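Local atomic coordinates of cytochrome P450 (PDB entry 5L92), a protein that binds heme and the steroid corticosterone and, as a cytochrome P450 monooxygenase, oxidises steroids, probably using molecular oxygen. Residues L59-P71 and G81-A93. Sequence-based numbering, arbitrary orientation.
Sequences LEQKNIFSSDRRP and GTSLINIDPPKHA. With HEM (protoporphyrin IX containing Fe), chain C.
Asp-88 turns both carboxylate oxygens to the chain at Ser-66 and Ser-67, where the end of strand 65-66 meets the B-C region of the P450 fold, just ahead of helix 91-97. Ser-66 OG donates to Asp-88 OD2 at 2.5 Å, while Ser-67 N donates to Asp-88 OD1 at 3.0 Å, nearly straight at 170°. Both donors come on the syn side, close to the carboxylate plane, so the two bonds fix the rotation of the group. With OG anti to the backbone N (chi1 -180°), Ser-66 also accepts from Asp-68 N, closing an ST turn. On the heme side, a water joins the segments to a propionate: it accepts from Ser-67 OG and Arg-69 NH2 and donates to Ile-85 O and HEM O2A, the last at 2.8 Å. The other propionate is held by His-92, whose NE2 gives a 2.6 Å hydrogen bond to HEM O1D; His-350, Arg-96 and Arg-294 also bind the heme. The bent Arg-69 chain lays one face of its guanidinium over Ser-67 O, beside a bound malonic acid, probably from the crystallisation liquor. The Arg-69 guanidinium plane stands 82° from the Asn-86 amide, and a weak hydrogen bond runs from Arg-69 NH1 to Ile-85 O. Asn-86 ND2 donates to Leu-80 O. Between these polar groups the backbones touch through CA-H...O contacts, Asn-86 CA to Ser-67 O and Asp-68 CA to Asn-86 O. Ile-85 packs CD1 against the propionate carbon CBA and borders the corticosterone pocket. At the outer margin, the Pro-89 ring crosses the side chains of Lys-62 and Asn-63, with its CG 3.9 Å from Asn-63 OD1 and 4.2 Å from Lys-62 CD.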
loop_
_atom_site.group_PDB
_atom_site.type_symbol
_atom_site.label_atom_id
_atom_site.label_comp_id
_atom_site.label_asym_id
_atom_site.label_seq_id
_atom_site.Cartn_x
_atom_site.Cartn_y
_atom_site.Cartn_z
ATOM N N LEU A 59 -12.234 -11.285 -3.689
ATOM C CA LEU A 59 -11.949 -10.018 -4.356
ATOM C C LEU A 59 -12.603 -9.899 -5.732
ATOM O O LEU A 59 -12.890 -8.784 -6.162
ATOM C CB LEU A 59 -10.437 -9.796 -4.478
ATOM C CG LEU A 59 -9.643 -9.575 -3.202
ATOM C CD1 LEU A 59 -8.183 -9.368 -3.534
ATOM C CD2 LEU A 59 -10.198 -8.413 -2.361
ATOM N N GLU A 60 -12.835 -11.002 -6.448
ATOM C CA GLU A 60 -13.516 -10.884 -7.739
ATOM C C GLU A 60 -15.023 -10.690 -7.573
ATOM O O GLU A 60 -15.658 -10.016 -8.390
ATOM C CB GLU A 60 -13.272 -12.112 -8.610
ATOM C CG GLU A 60 -11.984 -12.036 -9.392
ATOM C CD GLU A 60 -11.619 -13.347 -10.077
ATOM O OE1 GLU A 60 -12.450 -14.290 -10.092
ATOM O OE2 GLU A 60 -10.488 -13.437 -10.603
ATOM N N GLN A 61 -15.619 -11.276 -6.540
ATOM C CA GLN A 61 -17.075 -11.274 -6.425
ATOM C C GLN A 61 -17.548 -10.018 -5.687
ATOM O O GLN A 61 -18.017 -10.046 -4.546
ATOM C CB GLN A 61 -17.547 -12.557 -5.768
ATOM C CG GLN A 61 -17.356 -13.770 -6.655
ATOM C CD GLN A 61 -18.237 -14.909 -6.221
ATOM O OE1 GLN A 61 -17.950 -15.588 -5.238
ATOM N NE2 GLN A 61 -19.339 -15.104 -6.931
ATOM N N LYS A 62 -17.415 -8.909 -6.414
ATOM C CA LYS A 62 -17.709 -7.552 -5.940
ATOM C C LYS A 62 -19.157 -7.371 -5.516
ATOM O O LYS A 62 -19.442 -6.538 -4.650
ATOM C CB LYS A 62 -17.413 -6.554 -7.062
ATOM C CG LYS A 62 -18.253 -6.921 -8.332
ATOM C CD LYS A 62 -17.756 -6.365 -9.630
ATOM C CE LYS A 62 -18.633 -6.839 -10.768
ATOM N NZ LYS A 62 -17.986 -7.893 -11.557
ATOM N N ASN A 63 -20.091 -8.086 -6.138
ATOM C CA ASN A 63 -21.497 -7.918 -5.799
ATOM C C ASN A 63 -21.905 -8.784 -4.622
ATOM O O ASN A 63 -22.999 -8.603 -4.081
ATOM C CB ASN A 63 -22.370 -8.209 -7.026
ATOM C CG ASN A 63 -22.135 -7.195 -8.145
ATOM O OD1 ASN A 63 -22.013 -5.997 -7.882
ATOM N ND2 ASN A 63 -22.000 -7.674 -9.379
ATOM N N ILE A 64 -21.037 -9.685 -4.178
ATOM C CA ILE A 64 -21.276 -10.456 -2.968
ATOM C C ILE A 64 -20.458 -9.925 -1.805
ATOM O O ILE A 64 -21.000 -9.712 -0.716
ATOM C CB ILE A 64 -21.006 -11.956 -3.208
ATOM C CG1 ILE A 64 -22.032 -12.489 -4.215
ATOM C CG2 ILE A 64 -21.078 -12.733 -1.908
ATOM C CD1 ILE A 64 -21.888 -13.973 -4.521
ATOM N N PHE A 65 -19.180 -9.609 -2.041
ATOM C CA PHE A 65 -18.266 -9.174 -0.996
ATOM C C PHE A 65 -18.077 -7.682 -1.201
ATOM O O PHE A 65 -17.309 -7.241 -2.062
ATOM C CB PHE A 65 -16.959 -9.977 -1.029
ATOM C CG PHE A 65 -17.156 -11.426 -0.752
ATOM C CD1 PHE A 65 -17.265 -11.895 0.546
ATOM C CD2 PHE A 65 -17.246 -12.323 -1.784
ATOM C CE1 PHE A 65 -17.473 -13.243 0.794
ATOM C CE2 PHE A 65 -17.424 -13.661 -1.542
ATOM C CZ PHE A 65 -17.539 -14.120 -0.246
ATOM N N SER A 66 -18.796 -6.912 -0.397
ATOM C CA SER A 66 -18.903 -5.473 -0.576
ATOM C C SER A 66 -17.673 -4.760 -0.047
ATOM O O SER A 66 -17.081 -5.175 0.951
ATOM C CB SER A 66 -20.155 -4.962 0.160
ATOM O OG SER A 66 -20.307 -3.570 0.017
ATOM N N SER A 67 -17.396 -3.632 -0.666
ATOM C CA SER A 67 -16.365 -2.738 -0.263
ATOM C C SER A 67 -16.953 -1.497 0.467
ATOM O O SER A 67 -16.236 -0.638 0.906
ATOM C CB SER A 67 -15.536 -2.313 -1.443
ATOM O OG SER A 67 -14.704 -3.303 -1.932
ATOM N N ASP A 68 -18.271 -1.433 0.578
ATOM C CA ASP A 68 -18.942 -0.349 1.271
ATOM C C ASP A 68 -18.798 -0.545 2.766
ATOM O O ASP A 68 -19.347 -1.434 3.340
ATOM C CB ASP A 68 -20.400 -0.281 0.880
ATOM C CG ASP A 68 -21.009 1.093 1.082
ATOM O OD1 ASP A 68 -20.775 2.034 0.299
ATOM O OD2 ASP A 68 -21.753 1.215 2.049
ATOM N N ARG A 69 -18.006 0.285 3.376
ATOM C CA ARG A 69 -17.757 0.177 4.789
ATOM C C ARG A 69 -18.550 1.261 5.485
ATOM O O ARG A 69 -18.262 2.432 5.387
ATOM C CB ARG A 69 -16.261 0.270 5.099
ATOM C CG ARG A 69 -15.311 -0.049 3.956
ATOM C CD ARG A 69 -14.347 -1.171 4.285
ATOM N NE ARG A 69 -14.082 -2.060 3.165
ATOM C CZ ARG A 69 -13.374 -1.727 2.109
ATOM N NH1 ARG A 69 -12.873 -0.537 1.985
ATOM N NH2 ARG A 69 -13.192 -2.575 1.168
ATOM N N ARG A 70 -19.589 0.850 6.171
ATOM C CA ARG A 70 -20.440 1.801 6.844
ATOM C C ARG A 70 -20.013 1.927 8.254
ATOM O O ARG A 70 -19.606 0.971 8.875
ATOM C CB ARG A 70 -21.899 1.413 6.756
ATOM C CG ARG A 70 -22.444 1.540 5.346
ATOM C CD ARG A 70 -23.953 1.459 5.315
ATOM N NE ARG A 70 -24.432 0.166 5.781
ATOM C CZ ARG A 70 -24.571 -0.920 5.023
ATOM N NH1 ARG A 70 -24.263 -0.896 3.746
ATOM N NH2 ARG A 70 -24.997 -2.043 5.560
ATOM N N PRO A 71 -20.117 3.206 8.755
ATOM C CA PRO A 71 -19.670 3.353 10.137
ATOM C C PRO A 71 -20.815 3.236 11.102
ATOM O O PRO A 71 -21.906 3.426 10.596
ATOM C CB PRO A 71 -19.119 4.763 10.150
ATOM C CG PRO A 71 -20.066 5.518 9.292
ATOM C CD PRO A 71 -20.628 4.571 8.294
ATOM N N GLY A 81 -14.877 7.783 2.930
ATOM C CA GLY A 81 -15.926 6.802 2.690
ATOM C C GLY A 81 -16.660 6.950 1.371
ATOM O O GLY A 81 -17.416 6.042 1.012
ATOM N N THR A 82 -16.465 8.054 0.648
ATOM C CA THR A 82 -17.012 8.219 -0.697
ATOM C C THR A 82 -15.994 7.915 -1.788
ATOM O O THR A 82 -16.338 7.950 -2.974
ATOM C CB THR A 82 -17.559 9.659 -0.891
ATOM O OG1 THR A 82 -16.496 10.590 -1.148
ATOM C CG2 THR A 82 -18.311 10.112 0.350
ATOM N N SER A 83 -14.757 7.621 -1.427
ATOM C CA SER A 83 -13.741 7.389 -2.434
ATOM C C SER A 83 -13.827 5.974 -3.018
ATOM O O SER A 83 -14.449 5.054 -2.463
ATOM C CB SER A 83 -12.353 7.648 -1.854
ATOM O OG SER A 83 -11.920 6.573 -1.023
ATOM N N LEU A 84 -13.194 5.841 -4.186
ATOM C CA LEU A 84 -13.088 4.626 -4.980
ATOM C C LEU A 84 -12.948 3.360 -4.167
ATOM O O LEU A 84 -13.598 2.363 -4.473
ATOM C CB LEU A 84 -11.870 4.700 -5.898
ATOM C CG LEU A 84 -11.973 5.513 -7.162
ATOM C CD1 LEU A 84 -10.604 5.458 -7.805
ATOM C CD2 LEU A 84 -13.025 4.981 -8.090
ATOM N N ILE A 85 -12.087 3.376 -3.150
ATOM C CA ILE A 85 -11.795 2.147 -2.418
ATOM C C ILE A 85 -12.965 1.661 -1.578
ATOM O O ILE A 85 -12.970 0.487 -1.176
ATOM C CB ILE A 85 -10.537 2.334 -1.539
ATOM C CG1 ILE A 85 -9.997 0.975 -1.087
ATOM C CG2 ILE A 85 -10.814 3.230 -0.331
ATOM C CD1 ILE A 85 -8.526 0.979 -0.667
ATOM N N ASN A 86 -13.970 2.522 -1.334
ATOM C CA ASN A 86 -15.073 2.232 -0.414
ATOM C C ASN A 86 -16.447 2.300 -1.080
ATOM O O ASN A 86 -17.456 2.415 -0.381
ATOM C CB ASN A 86 -15.056 3.193 0.780
ATOM C CG ASN A 86 -13.850 3.006 1.668
ATOM O OD1 ASN A 86 -13.477 1.875 1.994
ATOM N ND2 ASN A 86 -13.208 4.122 2.054
ATOM N N ILE A 87 -16.525 2.188 -2.408
ATOM C CA ILE A 87 -17.809 2.226 -3.087
ATOM C C ILE A 87 -17.936 1.031 -4.017
ATOM O O ILE A 87 -16.944 0.524 -4.553
ATOM C CB ILE A 87 -18.000 3.557 -3.841
ATOM C CG1 ILE A 87 -16.841 3.795 -4.795
ATOM C CG2 ILE A 87 -18.114 4.700 -2.821
ATOM C CD1 ILE A 87 -17.019 4.978 -5.732
ATOM N N ASP A 88 -19.170 0.574 -4.179
ATOM C CA ASP A 88 -19.561 -0.585 -4.963
ATOM C C ASP A 88 -20.069 -0.151 -6.316
ATOM O O ASP A 88 -20.341 1.029 -6.545
ATOM C CB ASP A 88 -20.660 -1.376 -4.235
ATOM C CG ASP A 88 -20.128 -2.261 -3.109
ATOM O OD1 ASP A 88 -18.910 -2.568 -3.086
ATOM O OD2 ASP A 88 -20.939 -2.678 -2.246
ATOM N N PRO A 89 -20.243 -1.093 -7.251
ATOM C CA PRO A 89 -20.883 -0.730 -8.512
ATOM C C PRO A 89 -22.347 -0.325 -8.284
ATOM O O PRO A 89 -22.952 -0.764 -7.290
ATOM C CB PRO A 89 -20.795 -2.011 -9.345
ATOM C CG PRO A 89 -19.810 -2.893 -8.642
ATOM C CD PRO A 89 -19.894 -2.524 -7.201
ATOM N N PRO A 90 -22.929 0.475 -9.195
ATOM C CA PRO A 90 -22.402 1.075 -10.435
ATOM C C PRO A 90 -21.629 2.385 -10.248
ATOM O O PRO A 90 -20.986 2.840 -11.184
ATOM C CB PRO A 90 -23.680 1.325 -11.258
ATOM C CG PRO A 90 -24.721 1.569 -10.238
ATOM C CD PRO A 90 -24.391 0.655 -9.085
ATOM N N LYS A 91 -21.702 2.976 -9.051
ATOM C CA LYS A 91 -20.962 4.194 -8.746
ATOM C C LYS A 91 -19.440 4.006 -8.874
ATOM O O LYS A 91 -18.717 4.965 -9.206
ATOM C CB LYS A 91 -21.352 4.643 -7.337
ATOM C CG LYS A 91 -20.814 5.988 -6.832
ATOM C CD LYS A 91 -21.174 7.153 -7.768
ATOM C CE LYS A 91 -21.003 8.517 -7.076
ATOM N NZ LYS A 91 -21.050 9.677 -8.020
ATOM N N HIS A 92 -18.923 2.798 -8.609
ATOM C CA HIS A 92 -17.469 2.629 -8.665
ATOM C C HIS A 92 -16.948 2.857 -10.073
ATOM O O HIS A 92 -15.950 3.558 -10.274
ATOM C CB HIS A 92 -17.029 1.240 -8.198
ATOM C CG HIS A 92 -15.561 1.021 -8.388
ATOM N ND1 HIS A 92 -15.038 0.411 -9.508
ATOM C CD2 HIS A 92 -14.498 1.397 -7.631
ATOM C CE1 HIS A 92 -13.719 0.385 -9.419
ATOM N NE2 HIS A 92 -13.365 0.973 -8.288
ATOM N N ALA A 93 -17.605 2.263 -11.060
ATOM C CA ALA A 93 -17.122 2.345 -12.437
ATOM C C ALA A 93 -17.140 3.777 -12.949
ATOM O O ALA A 93 -16.192 4.217 -13.609
ATOM C CB ALA A 93 -17.969 1.447 -13.343
HETATM C CHA HEM C . -6.215 0.139 -4.325
HETATM C CHB HEM C . -2.013 -1.880 -2.846
HETATM C CHC HEM C . 0.450 1.999 -4.258
HETATM C CHD HEM C . -3.773 4.152 -5.245
HETATM C C1A HEM C . -5.266 -0.757 -3.849
HETATM C C2A HEM C . -5.536 -2.120 -3.443
HETATM C C3A HEM C . -4.384 -2.665 -3.025
HETATM C C4A HEM C . -3.336 -1.682 -3.176
HETATM C CMA HEM C . -4.195 -4.103 -2.501
HETATM C CAA HEM C . -6.923 -2.820 -3.464
HETATM C CBA HEM C . -7.888 -2.235 -2.432
HETATM C CGA HEM C . -9.092 -3.113 -2.218
HETATM O O1A HEM C . -9.382 -3.989 -3.044
HETATM O O2A HEM C . -9.784 -2.969 -1.196
HETATM C C1B HEM C . -0.955 -1.049 -3.128
HETATM C C2B HEM C . 0.465 -1.353 -3.015
HETATM C C3B HEM C . 1.131 -0.251 -3.400
HETATM C C4B HEM C . 0.156 0.763 -3.752
HETATM C CMB HEM C . 1.045 -2.711 -2.575
HETATM C CAB HEM C . 2.647 0.005 -3.533
HETATM C CBB HEM C . 3.543 -0.981 -3.699
HETATM C C1C HEM C . -0.486 2.925 -4.656
HETATM C C2C HEM C . -0.212 4.278 -5.059
HETATM C C3C HEM C . -1.366 4.855 -5.344
HETATM C C4C HEM C . -2.428 3.921 -5.091
HETATM C CMC HEM C . 1.177 4.952 -5.205
HETATM C CAC HEM C . -1.456 6.319 -5.790
HETATM C CBC HEM C . -2.018 6.629 -6.954
HETATM C C1D HEM C . -4.803 3.272 -5.083
HETATM C C2D HEM C . -6.202 3.586 -5.293
HETATM C C3D HEM C . -6.905 2.471 -5.047
HETATM C C4D HEM C . -5.949 1.438 -4.660
HETATM C CMD HEM C . -6.696 4.996 -5.714
HETATM C CAD HEM C . -8.437 2.256 -5.125
HETATM C CBD HEM C . -8.848 1.701 -6.503
HETATM C CGD HEM C . -10.313 1.325 -6.601
HETATM O O1D HEM C . -10.851 1.242 -7.729
HETATM O O2D HEM C . -10.983 1.072 -5.567
HETATM N NA HEM C . -3.912 -0.500 -3.687
HETATM N NB HEM C . -1.093 0.252 -3.560
HETATM N NC HEM C . -1.858 2.744 -4.676
HETATM N ND HEM C . -4.702 1.970 -4.668
HETATM FE FE HEM C . -2.864 1.120 -4.244
HETATM O O HOH W 1 -12.335 -2.020 -1.881
#